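Local coordinates for protein haloacid dehalogenase/epoxide hydrolase family (Corynebacterium glutamicum ATCC 13032, PDB 2PR7) that is of uncharacterised function but binds a calcium ion and, as a haloacid dehalogenase-like protein, is probably a metal-dependent hydrolase, at residues Q20-N25 with Q119-V124; V38-D43 with K63-G68. All coordinates share one frame; numbering follows the deposited sequence.

Overall arrangement
Contact 1 (Q20-N25 with Q119-V124) and contact 2 (V38-D43 with K63-G68) lie on opposite sides of the chain's centre, about 19 Å apart between centres, in a Rossmann-like alpha/beta fold with a five-stranded parallel sheet. Contact 2 belongs to the sheet itself, joining edge strand 63-66 to strand 36-41 and running on into the loop beyond. Contact 1 pairs two helices, 17-32 and 120-131. Helix 17-32 leads directly into strand 36-41, so the chain passes from one contact to the other. Backbone hydrogen bonds dominate contact 2, whereas side chains carry contact 1: buried aromatic packing with an ion pair toward its exposed margin.

Contact 1. Residues Q20-N25 with Q119-V124; sequences QRRWRN and QFDRAV. With EDO (1,2-ethanediol), chain D.
Asp121 OD1 takes both end nitrogens of one arginine: Arg22 NH1 at 2.9 Å and Arg22 NH2 at 3.0 Å. The carboxylate oxygen sits close to the guanidinium plane, while the two planar groups are turned 48° against each other. Because both nitrogens converge on one oxygen, neither bond is straight; it is an end-on grip rather than a two-oxygen clasp.

Beneath the salt bridge lies Phe120. Arg22 crosses its ring on a slant: CB rests over one face, a CH-pi contact 4.0 Å from the ring centroid, and the chain bends at chi3 (75°) and carries the guanidinium past the CD1-CE1 edge of the ring, so that CD1 abuts the guanidinium face. Phe120 CD1 comes within 3.3 Å of Arg22 CZ, over the centre of the guanidinium, though the planes are tilted and not stacked flat.

The far edge of the same ring is driven at Trp23. Phe120 points CD2 and CE2 onto the face of the five-membered ring in a T-shaped pair with centroids 4.8 Å apart and planes at 86°. Trp23 NE1 meanwhile gives its hydrogen to Tyr117 OH, which pins the indole in its rotation.

On another side of helix 17-32, a 1,2-ethanediol hydroxyl donates to Gln20 OE1 (O1 to OE1, 2.8 Å) and accepts from Arg24 NE.

Helices 17-32 and 120-131, nearly parallel here, are thus joined through a buried phenyl wedge under an ion pair. Arg22 NE also pairs with the C-terminal carboxylate of Phe137, so its positive charge is probably shared between two anions.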
loop_
_atom_site.group_PDB
_atom_site.type_symbol
_atom_site.label_atom_id
_atom_site.label_comp_id
_atom_site.label_asym_id
_atom_site.label_seq_id
_atom_site.Cartn_x
_atom_site.Cartn_y
_atom_site.Cartn_z
ATOM N N GLN A 20 -5.264 -4.322 12.482
ATOM C CA GLN A 20 -3.831 -4.074 12.364
ATOM C C GLN A 20 -3.053 -5.369 12.487
ATOM O O GLN A 20 -2.070 -5.585 11.780
ATOM C CB GLN A 20 -3.380 -3.083 13.388
ATOM C CG GLN A 20 -3.998 -1.683 13.164
ATOM C CD GLN A 20 -3.291 -0.583 13.909
ATOM O OE1 GLN A 20 -2.056 -0.541 13.993
ATOM N NE2 GLN A 20 -4.079 0.372 14.405
ATOM N N ARG A 21 -3.472 -6.259 13.392
ATOM C CA ARG A 21 -2.830 -7.603 13.491
ATOM C C ARG A 21 -2.962 -8.343 12.165
ATOM O O ARG A 21 -2.013 -9.011 11.701
ATOM C CB ARG A 21 -3.391 -8.436 14.652
ATOM C CG ARG A 21 -2.977 -7.994 16.064
ATOM C CD ARG A 21 -3.412 -8.981 17.154
ATOM N NE ARG A 21 -4.879 -9.169 17.226
ATOM C CZ ARG A 21 -5.688 -8.484 18.029
ATOM N NH1 ARG A 21 -5.230 -7.504 18.799
ATOM N NH2 ARG A 21 -6.990 -8.738 18.050
ATOM N N ARG A 22 -4.154 -8.330 11.585
ATOM C CA ARG A 22 -4.407 -8.968 10.290
ATOM C C ARG A 22 -3.532 -8.388 9.163
ATOM O O ARG A 22 -2.913 -9.106 8.402
ATOM C CB ARG A 22 -5.913 -9.007 9.931
ATOM C CG ARG A 22 -6.731 -9.847 10.836
ATOM C CD ARG A 22 -8.178 -9.777 10.417
ATOM N NE ARG A 22 -8.459 -10.563 9.210
ATOM C CZ ARG A 22 -9.675 -10.665 8.683
ATOM N NH1 ARG A 22 -10.670 -10.015 9.261
ATOM N NH2 ARG A 22 -9.896 -11.385 7.582
ATOM N N TRP A 23 -3.358 -7.095 9.162
ATOM C CA TRP A 23 -2.517 -6.441 8.167
ATOM C C TRP A 23 -1.063 -6.798 8.378
ATOM O O TRP A 23 -0.362 -7.039 7.417
ATOM C CB TRP A 23 -2.675 -4.946 8.313
ATOM C CG TRP A 23 -3.629 -4.398 7.299
ATOM C CD1 TRP A 23 -4.843 -3.844 7.527
ATOM C CD2 TRP A 23 -3.450 -4.418 5.857
ATOM N NE1 TRP A 23 -5.418 -3.472 6.319
ATOM C CE2 TRP A 23 -4.582 -3.799 5.285
ATOM C CE3 TRP A 23 -2.409 -4.843 5.024
ATOM C CZ2 TRP A 23 -4.727 -3.600 3.896
ATOM C CZ3 TRP A 23 -2.538 -4.647 3.650
ATOM C CH2 TRP A 23 -3.719 -4.056 3.081
ATOM N N ARG A 24 -0.621 -6.895 9.631
ATOM C CA ARG A 24 0.771 -7.222 9.896
ATOM C C ARG A 24 1.108 -8.620 9.420
ATOM O O ARG A 24 2.141 -8.867 8.826
ATOM C CB ARG A 24 1.114 -7.040 11.362
ATOM C CG ARG A 24 1.300 -5.573 11.701
ATOM C CD ARG A 24 1.655 -5.374 13.123
ATOM N NE ARG A 24 1.788 -3.939 13.410
ATOM C CZ ARG A 24 2.931 -3.322 13.712
ATOM N NH1 ARG A 24 4.076 -3.999 13.828
ATOM N NH2 ARG A 24 2.911 -2.015 13.938
ATOM N N ASN A 25 0.176 -9.543 9.590
ATOM C CA ASN A 25 0.367 -10.887 9.140
ATOM C C ASN A 25 0.343 -10.944 7.597
ATOM O O ASN A 25 1.147 -11.665 6.998
ATOM C CB ASN A 25 -0.716 -11.799 9.776
ATOM C CG ASN A 25 -0.562 -13.213 9.393
ATOM O OD1 ASN A 25 0.467 -13.831 9.681
ATOM N ND2 ASN A 25 -1.575 -13.767 8.726
ATOM N N GLN A 119 -13.716 -2.764 3.572
ATOM C CA GLN A 119 -13.669 -3.634 4.763
ATOM C C GLN A 119 -12.599 -4.648 4.527
ATOM O O GLN A 119 -12.432 -5.112 3.391
ATOM C CB GLN A 119 -15.000 -4.302 5.072
ATOM C CG GLN A 119 -15.594 -5.182 4.003
ATOM C CD GLN A 119 -16.307 -6.434 4.590
ATOM O OE1 GLN A 119 -16.375 -7.493 3.947
ATOM N NE2 GLN A 119 -16.844 -6.301 5.803
ATOM N N PHE A 120 -11.855 -4.976 5.584
ATOM C CA PHE A 120 -10.717 -5.858 5.444
ATOM C C PHE A 120 -11.133 -7.175 4.801
ATOM O O PHE A 120 -10.450 -7.677 3.897
ATOM C CB PHE A 120 -10.001 -6.124 6.794
ATOM C CG PHE A 120 -8.707 -6.869 6.645
ATOM C CD1 PHE A 120 -8.680 -8.273 6.612
ATOM C CD2 PHE A 120 -7.506 -6.204 6.528
ATOM C CE1 PHE A 120 -7.461 -8.983 6.407
ATOM C CE2 PHE A 120 -6.318 -6.885 6.382
ATOM C CZ PHE A 120 -6.280 -8.286 6.312
ATOM N N ASP A 121 -12.239 -7.752 5.249
ATOM C CA ASP A 121 -12.649 -9.074 4.782
ATOM C C ASP A 121 -12.850 -9.140 3.281
ATOM O O ASP A 121 -12.612 -10.178 2.692
ATOM C CB ASP A 121 -13.964 -9.553 5.445
ATOM C CG ASP A 121 -13.817 -9.927 6.909
ATOM O OD1 ASP A 121 -12.759 -10.389 7.312
ATOM O OD2 ASP A 121 -14.807 -9.810 7.654
ATOM N N ARG A 122 -13.334 -8.064 2.676
ATOM C CA ARG A 122 -13.526 -8.044 1.234
ATOM C C ARG A 122 -12.187 -7.861 0.541
ATOM O O ARG A 122 -11.827 -8.606 -0.346
ATOM C CB ARG A 122 -14.473 -6.916 0.826
ATOM C CG ARG A 122 -14.895 -7.005 -0.592
ATOM C CD ARG A 122 -15.989 -6.031 -0.949
ATOM N NE ARG A 122 -16.348 -6.244 -2.345
ATOM C CZ ARG A 122 -15.622 -5.809 -3.361
ATOM N NH1 ARG A 122 -14.522 -5.091 -3.156
ATOM N NH2 ARG A 122 -16.000 -6.072 -4.597
ATOM N N ALA A 123 -11.430 -6.875 0.969
ATOM C CA ALA A 123 -10.171 -6.556 0.327
ATOM C C ALA A 123 -9.125 -7.678 0.425
ATOM O O ALA A 123 -8.339 -7.878 -0.490
ATOM C CB ALA A 123 -9.607 -5.205 0.869
ATOM N N VAL A 124 -9.064 -8.381 1.552
ATOM C CA VAL A 124 -8.074 -9.424 1.724
ATOM C C VAL A 124 -8.195 -10.535 0.666
ATOM O O VAL A 124 -7.184 -11.095 0.207
ATOM C CB VAL A 124 -8.023 -9.990 3.170
ATOM C CG1 VAL A 124 -9.266 -10.818 3.493
ATOM C CG2 VAL A 124 -6.749 -10.810 3.360
HETATM C C1 EDO D . 0.310 -1.320 11.197
HETATM O O1 EDO D . 0.007 -1.713 12.539
HETATM C C2 EDO D . -0.351 -2.364 10.333
HETATM O O2 EDO D . -1.747 -2.037 10.265
#

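Contact 2. Residues V38-D43 with K63-G68; sequences VILSND and KVLLSG
Strands 38-41 and 63-66 run parallel, their axes 4.7 Å apart at closest approach, in register from Val38 beside Lys63 to Ser41 beside Leu66; Ile39 uses N and O (to Lys63 O and Leu65 N), and Ser41 N bonds Leu65 O. The shortest of these bonds, Leu65 N to Ile39 O at 2.8 Å, is close to straight at 168°.

Side chains alternate between the two faces. Ile39 and Val64 lie alongside each other, pointing the same way, and Ile39 CD1 meets Val64 CG2 at 4.1 Å; both rest on Ile52 of helix 50-57, the crossover of this beta-alpha-beta unit. Farther along this face Leu66 CD2 packs against Ser41 CB at 3.8 Å, toward the C-terminal end of the sheet, where the calcium ion lies about 7 Å from the Ser41 side chain. On the opposite face, with Val38 and Leu65, Leu40 swings its CG anti to the backbone N (chi1 -179°), which carries CD1 to within 3.8 Å of Leu65 CB. Helix 77-86 covers that face.

Past the strands the pairing changes character. Ser67 N still reaches Ser41 O, but the next amide is taken by a side chain: Asp43 N donates to Ser67 OG at 2.9 Å. Ser67 turns its hydroxyl between its own N and carbonyl carbon (chi1 62°), bringing OG to the Asp43 backbone. Asp43 O then receives Gly68 N at 2.9 Å. The Asp43 carboxylate is held by Gly45 N, and the Asn42 amide by Lys74 O.

Once the strands end, Ser67 OG and Gly68 N thus take over the pairing with the Asp43 backbone, fixing the loop after strand 36-41 to the start of helix 67-70.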
loop_
_atom_site.group_PDB
_atom_site.type_symbol
_atom_site.label_atom_id
_atom_site.label_comp_id
_atom_site.label_asym_id
_atom_site.label_seq_id
_atom_site.Cartn_x
_atom_site.Cartn_y
_atom_site.Cartn_z
ATOM N N VAL A 38 5.055 -0.727 -0.187
ATOM C CA VAL A 38 5.179 0.715 0.009
ATOM C C VAL A 38 3.902 1.257 0.621
ATOM O O VAL A 38 2.804 0.887 0.197
ATOM C CB VAL A 38 5.416 1.469 -1.316
ATOM C CG1 VAL A 38 5.645 2.959 -1.039
ATOM C CG2 VAL A 38 6.566 0.930 -2.013
ATOM N N ILE A 39 4.032 2.126 1.617
ATOM C CA ILE A 39 2.917 2.922 2.097
ATOM C C ILE A 39 3.002 4.222 1.327
ATOM O O ILE A 39 4.049 4.886 1.331
ATOM C CB ILE A 39 2.982 3.205 3.616
ATOM C CG1 ILE A 39 2.789 1.905 4.402
ATOM C CG2 ILE A 39 1.949 4.258 4.006
ATOM C CD1 ILE A 39 2.940 2.002 5.892
ATOM N N LEU A 40 1.917 4.546 0.632
ATOM C CA LEU A 40 1.806 5.804 -0.132
ATOM C C LEU A 40 0.647 6.534 0.483
ATOM O O LEU A 40 -0.524 6.139 0.329
ATOM C CB LEU A 40 1.576 5.612 -1.623
ATOM C CG LEU A 40 1.459 6.852 -2.519
ATOM C CD1 LEU A 40 2.780 7.646 -2.524
ATOM C CD2 LEU A 40 1.044 6.448 -3.907
ATOM N N SER A 41 0.963 7.609 1.199
ATOM C CA SER A 41 -0.037 8.305 1.968
ATOM C C SER A 41 -0.116 9.793 1.608
ATOM O O SER A 41 0.930 10.460 1.515
ATOM C CB SER A 41 0.337 8.160 3.439
ATOM O OG SER A 41 -0.474 8.933 4.305
ATOM N N ASN A 42 -1.336 10.323 1.501
ATOM C CA ASN A 42 -1.534 11.751 1.350
ATOM C C ASN A 42 -1.558 12.283 2.785
ATOM O O ASN A 42 -2.566 12.144 3.463
ATOM C CB ASN A 42 -2.847 12.087 0.650
ATOM C CG ASN A 42 -2.757 11.965 -0.882
ATOM O OD1 ASN A 42 -1.722 11.612 -1.436
ATOM N ND2 ASN A 42 -3.862 12.273 -1.576
ATOM N N ASP A 43 -0.463 12.888 3.220
ATOM C CA ASP A 43 -0.246 13.239 4.623
ATOM C C ASP A 43 0.819 14.336 4.568
ATOM O O ASP A 43 1.678 14.308 3.688
ATOM C CB ASP A 43 0.278 12.057 5.433
ATOM C CG ASP A 43 0.419 12.381 6.929
ATOM O OD1 ASP A 43 -0.541 12.110 7.701
ATOM O OD2 ASP A 43 1.445 12.920 7.378
ATOM N N LYS A 63 9.082 0.668 2.216
ATOM C CA LYS A 63 9.210 2.101 2.102
ATOM C C LYS A 63 7.933 2.825 2.525
ATOM O O LYS A 63 6.853 2.333 2.294
ATOM C CB LYS A 63 9.491 2.459 0.666
ATOM C CG LYS A 63 10.720 1.823 0.034
ATOM C CD LYS A 63 11.988 2.502 0.451
ATOM C CE LYS A 63 13.156 1.963 -0.361
ATOM N NZ LYS A 63 13.074 0.480 -0.498
ATOM N N VAL A 64 8.095 4.042 3.033
ATOM C CA VAL A 64 7.000 4.934 3.332
ATOM C C VAL A 64 7.210 6.222 2.526
ATOM O O VAL A 64 8.280 6.862 2.613
ATOM C CB VAL A 64 6.958 5.234 4.860
ATOM C CG1 VAL A 64 6.061 6.435 5.167
ATOM C CG2 VAL A 64 6.494 4.001 5.670
ATOM N N LEU A 65 6.189 6.597 1.768
ATOM C CA LEU A 65 6.178 7.827 0.972
ATOM C C LEU A 65 4.995 8.699 1.402
ATOM O O LEU A 65 3.856 8.220 1.453
ATOM C CB LEU A 65 6.057 7.554 -0.549
ATOM C CG LEU A 65 7.252 6.896 -1.226
ATOM C CD1 LEU A 65 6.968 6.773 -2.743
ATOM C CD2 LEU A 65 8.515 7.657 -0.962
ATOM N N LEU A 66 5.246 9.985 1.697
ATOM C CA LEU A 66 4.223 10.892 2.197
ATOM C C LEU A 66 4.136 12.070 1.247
ATOM O O LEU A 66 5.166 12.712 0.931
ATOM C CB LEU A 66 4.624 11.391 3.580
ATOM C CG LEU A 66 4.837 10.235 4.578
ATOM C CD1 LEU A 66 5.631 10.536 5.866
ATOM C CD2 LEU A 66 3.473 9.583 4.944
ATOM N N SER A 67 2.934 12.357 0.767
ATOM C CA SER A 67 2.742 13.431 -0.208
ATOM C C SER A 67 3.396 14.773 0.205
ATOM O O SER A 67 3.947 15.454 -0.639
ATOM C CB SER A 67 1.259 13.636 -0.441
ATOM O OG SER A 67 0.601 14.041 0.745
ATOM N N GLY A 68 3.328 15.146 1.480
ATOM C CA GLY A 68 3.882 16.423 1.924
ATOM C C GLY A 68 5.391 16.515 1.750
ATOM O O GLY A 68 5.957 17.605 1.823
#